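Long-range contacts in leucine-rich repeat protein TpLRR (Treponema pallidum, PDB 6MLX), which is of unknown function but, as a secreted, probably periplasmic leucine-rich repeat protein, might serve as a scaffold for binding other molecules: residues R112-I117 and N135-I140; V68-Q73 and L91-H96; G55-V60 and G78-A83. All blocks are in the same frame, centred on the assembly; numbering follows the deposited sequence.

Contact 1 of 3, residues R112-I117 and N135-I140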
# COMPACT_ATOMS: atom_id res chain seq x y z
N ARG A 112 10.50 5.23 5.60
CA ARG A 112 11.67 4.39 5.81
C ARG A 112 11.43 3.30 6.85
O ARG A 112 12.25 2.38 6.96
CB ARG A 112 12.87 5.28 6.21
CG ARG A 112 14.21 4.53 6.32
CD ARG A 112 15.34 5.35 5.73
NE ARG A 112 16.67 4.88 6.09
CZ ARG A 112 17.69 5.72 6.27
NH1 ARG A 112 18.89 5.26 6.58
NH2 ARG A 112 17.48 7.03 6.15
N SER A 113 10.32 3.33 7.58
CA SER A 113 10.03 2.32 8.58
C SER A 113 9.19 1.14 8.06
O SER A 113 9.03 0.15 8.79
CB SER A 113 9.30 2.96 9.75
OG SER A 113 8.17 3.71 9.28
N LEU A 114 8.64 1.22 6.85
CA LEU A 114 7.68 0.21 6.40
C LEU A 114 8.35 -1.16 6.25
O LEU A 114 9.32 -1.31 5.50
CB LEU A 114 7.05 0.66 5.08
CG LEU A 114 5.91 -0.20 4.53
CD1 LEU A 114 4.71 -0.18 5.48
CD2 LEU A 114 5.52 0.21 3.11
N GLN A 115 7.79 -2.16 6.93
CA GLN A 115 8.31 -3.53 6.92
C GLN A 115 7.51 -4.47 6.01
O GLN A 115 8.11 -5.29 5.30
CB GLN A 115 8.30 -4.13 8.34
CG GLN A 115 9.01 -3.31 9.43
CD GLN A 115 10.51 -3.36 9.29
OE1 GLN A 115 11.12 -4.44 9.35
NE2 GLN A 115 11.12 -2.21 9.09
N VAL A 116 6.18 -4.38 6.04
CA VAL A 116 5.29 -5.43 5.55
C VAL A 116 4.19 -4.79 4.71
O VAL A 116 3.52 -3.85 5.16
CB VAL A 116 4.67 -6.24 6.70
CG1 VAL A 116 3.66 -7.28 6.18
CG2 VAL A 116 5.76 -6.92 7.54
N ILE A 117 4.00 -5.30 3.50
CA ILE A 117 2.86 -4.98 2.64
C ILE A 117 2.10 -6.28 2.39
O ILE A 117 2.66 -7.23 1.82
CB ILE A 117 3.31 -4.33 1.32
CG1 ILE A 117 4.07 -3.02 1.62
CG2 ILE A 117 2.11 -4.08 0.43
CD1 ILE A 117 4.66 -2.32 0.39
N ASN A 135 14.25 0.04 1.29
CA ASN A 135 14.95 -1.20 1.60
C ASN A 135 14.45 -1.85 2.89
O ASN A 135 14.67 -3.05 3.09
CB ASN A 135 16.46 -0.94 1.66
CG ASN A 135 17.08 -0.65 0.28
OD1 ASN A 135 16.52 -1.01 -0.76
ND2 ASN A 135 18.23 0.01 0.27
N SER A 136 13.75 -1.10 3.75
CA SER A 136 13.15 -1.66 4.96
C SER A 136 12.06 -2.68 4.66
O SER A 136 11.75 -3.52 5.52
CB SER A 136 12.56 -0.54 5.81
OG SER A 136 11.61 0.23 5.09
N VAL A 137 11.46 -2.63 3.47
CA VAL A 137 10.32 -3.49 3.14
C VAL A 137 10.84 -4.92 2.98
O VAL A 137 11.55 -5.23 2.02
CB VAL A 137 9.59 -3.00 1.89
CG1 VAL A 137 8.43 -3.93 1.56
CG2 VAL A 137 9.10 -1.56 2.09
N LYS A 138 10.49 -5.78 3.93
CA LYS A 138 10.95 -7.16 3.96
C LYS A 138 9.92 -8.14 3.40
O LYS A 138 10.29 -9.23 3.00
CB LYS A 138 11.30 -7.58 5.40
CG LYS A 138 12.41 -6.78 6.04
CD LYS A 138 12.53 -7.07 7.55
CE LYS A 138 13.82 -6.47 8.14
NZ LYS A 138 13.95 -5.02 7.84
N GLU A 139 8.64 -7.77 3.38
CA GLU A 139 7.56 -8.70 3.06
C GLU A 139 6.54 -7.99 2.17
O GLU A 139 6.01 -6.95 2.55
CB GLU A 139 6.91 -9.20 4.35
CG GLU A 139 5.72 -10.12 4.19
CD GLU A 139 5.24 -10.67 5.53
OE1 GLU A 139 4.13 -11.23 5.55
OE2 GLU A 139 5.98 -10.53 6.55
N ILE A 140 6.28 -8.56 0.99
CA ILE A 140 5.31 -8.02 0.03
C ILE A 140 4.40 -9.16 -0.42
O ILE A 140 4.85 -10.09 -1.09
CB ILE A 140 5.99 -7.38 -1.19
CG1 ILE A 140 7.06 -6.38 -0.76
CG2 ILE A 140 4.94 -6.70 -2.06
CD1 ILE A 140 8.00 -5.98 -1.88
O HOH W 1 14.25 2.00 4.39
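The carbonyl oxygen of Q115 is gripped by two successive amides of the neighbouring coil: K138 N at 2.8 Å, and E139 N at 3.2 Å, the latter nearly in line with the C=O bond. I117 N donates to E139 O in an almost straight bond (2.8 Å, 174°). At the turn, the hydroxyl of S136 sits between two carbonyls, with OG 2.9 Å from R112 O and 2.8 Å from L114 O; its single proton has both within reach. A chi1 of 57° swings OG between its own N and C to reach them, and a water bridges R112 O and S136 N. The Q115 side chain bends at chi2, and its NE2 bonds to S113 O (3.2 Å) in the plane of its own amide but above the plane of the S113 carbonyl; OE1 bonds weakly to K138 NZ. E139 runs extended beside V116, its carboxylate against the two methyls. On the face of I117 and I140, I117 CD1 approaches V137 CG1 and its CB I140 CG2; nearby L114 CD2 meets V137 CG2 at 4.1 Å. Short parallel strands entered from equivalent turns, with aliphatic residues inward, mark the stacked coils of a leucine-rich repeat solenoid.

Contact 2 of 3, residues V68-Q73 and L91-H96; sequences VRMIGQ and LREIRH
The two backbones run parallel, only 4° apart end to end, pairing M70 with E93 and I71 with I94 through bonds from I71 N to E93 O (3.0 Å) and from R95 N to I71 O (2.8 Å), while R69 O takes R92 N and, weakly, E93 N. On the face that carries M70 and E93, the methionine folds back at chi2 and chi3, which carries its end across to the neighbouring segment, where M70 CE lies over one face of the R95 guanidinium, 3.1 Å above its plane and offset toward the rim, with the two side chains crossing at about a right angle. The same methyl comes close to E93 OE1, and E93 OE2 lies at the edge of the guanidinium, in its plane, 3.5 Å from R95 NE in a salt bridge. The arginine is thus covered on one face by a thioether and met at its edge by a carboxylate.

This is how neighbouring coils of a leucine-rich repeat solenoid join, each adding one short strand to a parallel sheet. The inward face is aliphatic: I71 CG1 packs on L91 CD1 at 3.8 Å, the side chains crossing nearly perpendicularly, and I94 continues the row toward V121.

Beyond the strands, Q73 and H96 lie side by side. Q73 CB rests over one face of the H96 imidazole, 3.7 Å from its centroid in a CH-pi contact, and H74 meets the same histidine ring. At the opposite end, R69 CD touches R92 CG at 3.8 Å, and the guanidinium planes stand 75° apart, with R69 NE to R92 NE 5.7 Å.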
# COMPACT_ATOMS: atom_id res chain seq x y z
N VAL A 68 1.23 6.23 14.20
CA VAL A 68 0.52 5.08 13.63
C VAL A 68 1.53 4.05 13.14
O VAL A 68 2.38 4.34 12.29
CB VAL A 68 -0.42 5.51 12.50
CG1 VAL A 68 -0.88 4.27 11.74
CG2 VAL A 68 -1.61 6.26 13.07
N ARG A 69 1.43 2.84 13.67
CA ARG A 69 2.32 1.74 13.36
C ARG A 69 1.74 0.77 12.35
O ARG A 69 2.49 0.06 11.68
CB ARG A 69 2.66 0.98 14.64
CG ARG A 69 3.37 1.80 15.70
CD ARG A 69 4.87 1.89 15.38
NE ARG A 69 5.64 2.64 16.38
CZ ARG A 69 5.91 3.95 16.32
NH1 ARG A 69 5.45 4.69 15.31
NH2 ARG A 69 6.61 4.54 17.29
N MET A 70 0.41 0.74 12.22
CA MET A 70 -0.28 -0.35 11.55
C MET A 70 -1.51 0.19 10.83
O MET A 70 -2.30 0.94 11.41
CB MET A 70 -0.69 -1.41 12.57
CG MET A 70 -1.89 -2.24 12.15
SD MET A 70 -1.31 -3.44 10.98
CE MET A 70 -0.33 -4.47 12.07
N ILE A 71 -1.69 -0.21 9.57
CA ILE A 71 -2.92 0.04 8.83
C ILE A 71 -3.56 -1.32 8.54
O ILE A 71 -2.97 -2.15 7.83
CB ILE A 71 -2.67 0.83 7.53
CG1 ILE A 71 -2.10 2.21 7.87
CG2 ILE A 71 -3.95 0.95 6.70
CD1 ILE A 71 -1.73 3.03 6.66
N GLY A 72 -4.76 -1.54 9.10
CA GLY A 72 -5.40 -2.84 9.06
C GLY A 72 -6.05 -3.18 7.72
O GLY A 72 -6.10 -2.38 6.79
N GLN A 73 -6.57 -4.40 7.65
CA GLN A 73 -7.08 -4.91 6.38
C GLN A 73 -8.26 -4.09 5.88
O GLN A 73 -9.10 -3.64 6.66
CB GLN A 73 -7.48 -6.38 6.51
CG GLN A 73 -8.69 -6.60 7.42
CD GLN A 73 -9.42 -7.90 7.12
OE1 GLN A 73 -8.80 -8.93 6.90
NE2 GLN A 73 -10.77 -7.85 7.12
N LEU A 91 5.07 4.18 10.38
CA LEU A 91 4.32 3.05 9.82
C LEU A 91 5.21 1.83 9.59
O LEU A 91 6.29 1.93 8.99
CB LEU A 91 3.64 3.46 8.51
CG LEU A 91 2.81 2.36 7.83
CD1 LEU A 91 1.60 1.95 8.68
CD2 LEU A 91 2.37 2.78 6.44
N ARG A 92 4.76 0.67 10.09
CA ARG A 92 5.48 -0.60 9.95
C ARG A 92 4.80 -1.60 9.03
O ARG A 92 5.50 -2.39 8.39
CB ARG A 92 5.66 -1.28 11.31
CG ARG A 92 5.93 -0.33 12.47
CD ARG A 92 7.42 -0.21 12.72
NE ARG A 92 7.89 -1.49 13.22
CZ ARG A 92 9.12 -1.93 13.01
NH1 ARG A 92 9.98 -1.17 12.33
NH2 ARG A 92 9.49 -3.12 13.49
N GLU A 93 3.47 -1.61 8.97
CA GLU A 93 2.74 -2.67 8.27
C GLU A 93 1.46 -2.11 7.66
O GLU A 93 0.76 -1.31 8.28
CB GLU A 93 2.40 -3.83 9.20
CG GLU A 93 1.62 -4.98 8.52
CD GLU A 93 1.50 -6.21 9.41
OE1 GLU A 93 1.92 -6.13 10.57
OE2 GLU A 93 0.99 -7.27 8.96
N ILE A 94 1.17 -2.55 6.44
CA ILE A 94 -0.09 -2.27 5.76
C ILE A 94 -0.70 -3.62 5.43
O ILE A 94 -0.13 -4.39 4.65
CB ILE A 94 0.12 -1.43 4.49
CG1 ILE A 94 0.83 -0.12 4.82
CG2 ILE A 94 -1.20 -1.16 3.81
CD1 ILE A 94 1.17 0.71 3.61
N ARG A 95 -1.86 -3.92 6.03
CA ARG A 95 -2.47 -5.23 5.90
C ARG A 95 -3.28 -5.34 4.60
O ARG A 95 -3.44 -4.38 3.85
CB ARG A 95 -3.32 -5.53 7.13
CG ARG A 95 -2.47 -5.71 8.36
CD ARG A 95 -3.18 -6.35 9.53
NE ARG A 95 -2.17 -6.86 10.46
CZ ARG A 95 -2.37 -7.05 11.76
NH1 ARG A 95 -3.55 -6.75 12.30
NH2 ARG A 95 -1.38 -7.52 12.52
N HIS A 96 -3.77 -6.54 4.34
CA HIS A 96 -4.24 -6.87 3.00
C HIS A 96 -5.44 -6.01 2.59
O HIS A 96 -6.26 -5.59 3.41
CB HIS A 96 -4.54 -8.37 2.90
CG HIS A 96 -5.67 -8.84 3.75
ND1 HIS A 96 -6.97 -8.87 3.31
CD2 HIS A 96 -5.68 -9.35 5.01
CE1 HIS A 96 -7.75 -9.36 4.26
NE2 HIS A 96 -6.99 -9.66 5.30

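Contact 3 of 3, residues G55-V60 and G78-A83; sequences GCVSLV and GCTKLA
V60 O accepts A83 N at 2.9 Å, the one direct hydrogen bond between the two segments, just past the turns, with the donor tilted 23° from the carbonyl plane. Side chains meet elsewhere along the segments in small patches. C56 CB lies 4.0 Å from C79 SG; both thiols take the same first torsion, -69°, each beside its own backbone N, so the cysteines repeat one another from coil to coil without forming a disulfide. V57 and T80 lie side by side, with CG1 of the valine 3.5 Å from OG1 of the threonine. K81 starts toward the first turn, its CB against L59 O and its CG 3.1 Å from V57 O, then bends at chi2 and leads its end away.

A water knits the backbones together: it donates to C56 O and, at 2.7 Å, to L59 O, and accepts from K81 N. Matching type I turns, C56 to L59 and C79 to L82, stack here as equivalent corners of successive leucine-rich repeat coils, on the edge away from the strands that hold M70 and E93. Each turn is stiffened from within, by L59 N to C56 O and by L82 N to C79 O. Ahead of each stands a glycine with positive phi, G55 and G78, and each cysteine centres an inverse gamma turn. Farther out, strand 22-27 backs C56 and L59 through Y27, while F53 packs on both L59 and C79, and S104 OG reaches T80 O.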
# COMPACT_ATOMS: atom_id res chain seq x y z
N GLY A 55 -15.12 2.44 2.29
CA GLY A 55 -16.15 3.11 1.52
C GLY A 55 -16.28 4.60 1.70
O GLY A 55 -17.30 5.17 1.31
N CYS A 56 -15.28 5.28 2.27
CA CYS A 56 -15.40 6.72 2.53
C CYS A 56 -15.11 7.49 1.24
O CYS A 56 -14.06 8.11 1.07
CB CYS A 56 -14.49 7.16 3.66
SG CYS A 56 -14.97 6.51 5.28
N VAL A 57 -16.09 7.46 0.33
CA VAL A 57 -15.92 8.05 -1.00
C VAL A 57 -15.74 9.56 -0.97
O VAL A 57 -15.37 10.14 -2.00
CB VAL A 57 -17.12 7.72 -1.91
CG1 VAL A 57 -17.17 6.23 -2.22
CG2 VAL A 57 -18.43 8.21 -1.29
N SER A 58 -15.97 10.21 0.16
CA SER A 58 -15.81 11.65 0.26
C SER A 58 -14.35 12.08 0.38
O SER A 58 -14.03 13.23 0.07
CB SER A 58 -16.58 12.18 1.46
OG SER A 58 -16.02 11.62 2.65
N LEU A 59 -13.47 11.20 0.85
CA LEU A 59 -12.13 11.61 1.23
C LEU A 59 -11.26 11.87 0.01
O LEU A 59 -11.26 11.08 -0.94
CB LEU A 59 -11.49 10.56 2.14
CG LEU A 59 -11.92 10.76 3.59
CD1 LEU A 59 -11.59 9.55 4.45
CD2 LEU A 59 -11.26 12.01 4.13
N VAL A 60 -10.53 12.98 0.05
CA VAL A 60 -9.54 13.33 -0.96
C VAL A 60 -8.12 13.26 -0.40
O VAL A 60 -7.20 12.85 -1.11
CB VAL A 60 -9.84 14.74 -1.53
CG1 VAL A 60 -8.75 15.22 -2.49
CG2 VAL A 60 -11.20 14.74 -2.23
N GLY A 78 -12.19 1.09 -1.08
CA GLY A 78 -13.31 1.84 -1.62
C GLY A 78 -13.24 3.35 -1.44
O GLY A 78 -14.23 4.03 -1.73
N CYS A 79 -12.12 3.90 -0.99
CA CYS A 79 -11.99 5.36 -0.91
C CYS A 79 -11.66 5.90 -2.30
O CYS A 79 -10.55 6.35 -2.59
CB CYS A 79 -10.94 5.75 0.12
SG CYS A 79 -11.48 5.39 1.79
N THR A 80 -12.69 5.90 -3.15
CA THR A 80 -12.49 6.10 -4.59
C THR A 80 -12.01 7.51 -4.94
O THR A 80 -11.51 7.72 -6.05
CB THR A 80 -13.78 5.76 -5.34
OG1 THR A 80 -14.83 6.60 -4.85
CG2 THR A 80 -14.18 4.31 -5.10
N LYS A 81 -12.11 8.48 -4.05
CA LYS A 81 -11.60 9.81 -4.34
C LYS A 81 -10.26 10.09 -3.69
O LYS A 81 -9.69 11.17 -3.92
CB LYS A 81 -12.62 10.88 -3.91
CG LYS A 81 -13.94 10.81 -4.68
CD LYS A 81 -13.72 10.56 -6.17
CE LYS A 81 -14.95 11.00 -6.99
NZ LYS A 81 -15.12 10.23 -8.26
N LEU A 82 -9.73 9.16 -2.90
CA LEU A 82 -8.48 9.40 -2.17
C LEU A 82 -7.33 9.64 -3.14
O LEU A 82 -6.94 8.74 -3.90
CB LEU A 82 -8.19 8.22 -1.24
CG LEU A 82 -7.01 8.33 -0.28
CD1 LEU A 82 -7.17 9.52 0.66
CD2 LEU A 82 -6.86 7.03 0.50
N ALA A 83 -6.79 10.87 -3.13
CA ALA A 83 -5.70 11.28 -4.02
C ALA A 83 -4.36 11.40 -3.31
O ALA A 83 -3.32 11.24 -3.96
CB ALA A 83 -6.04 12.62 -4.69
O HOH W 2 -12.36 8.66 -1.31

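In the fold
Contacts 1 and 2 belong to one parallel sheet and touch directly: strands 93-94 and 116-117 are neighbours in it, S113 OG probably bonds to L91 O, and Q115 N to R92 O. Contact 3 lies in the loops that follow strands 43-48 and 70-71, the latter strand also serving contact 2, about 18 Å away between centres; contact 1 is about 25 Å from it between centres, across the chain's centre. All are partly buried; each has a buried aliphatic or cysteine side and a more exposed side where most charged groups lie. Contacts 1 and 2 rely on strand bonding, contact 2 adding an arginine-carboxylate salt bridge and a histidine ring; contact 3 has one direct backbone bond, with a water joining the stacked turns.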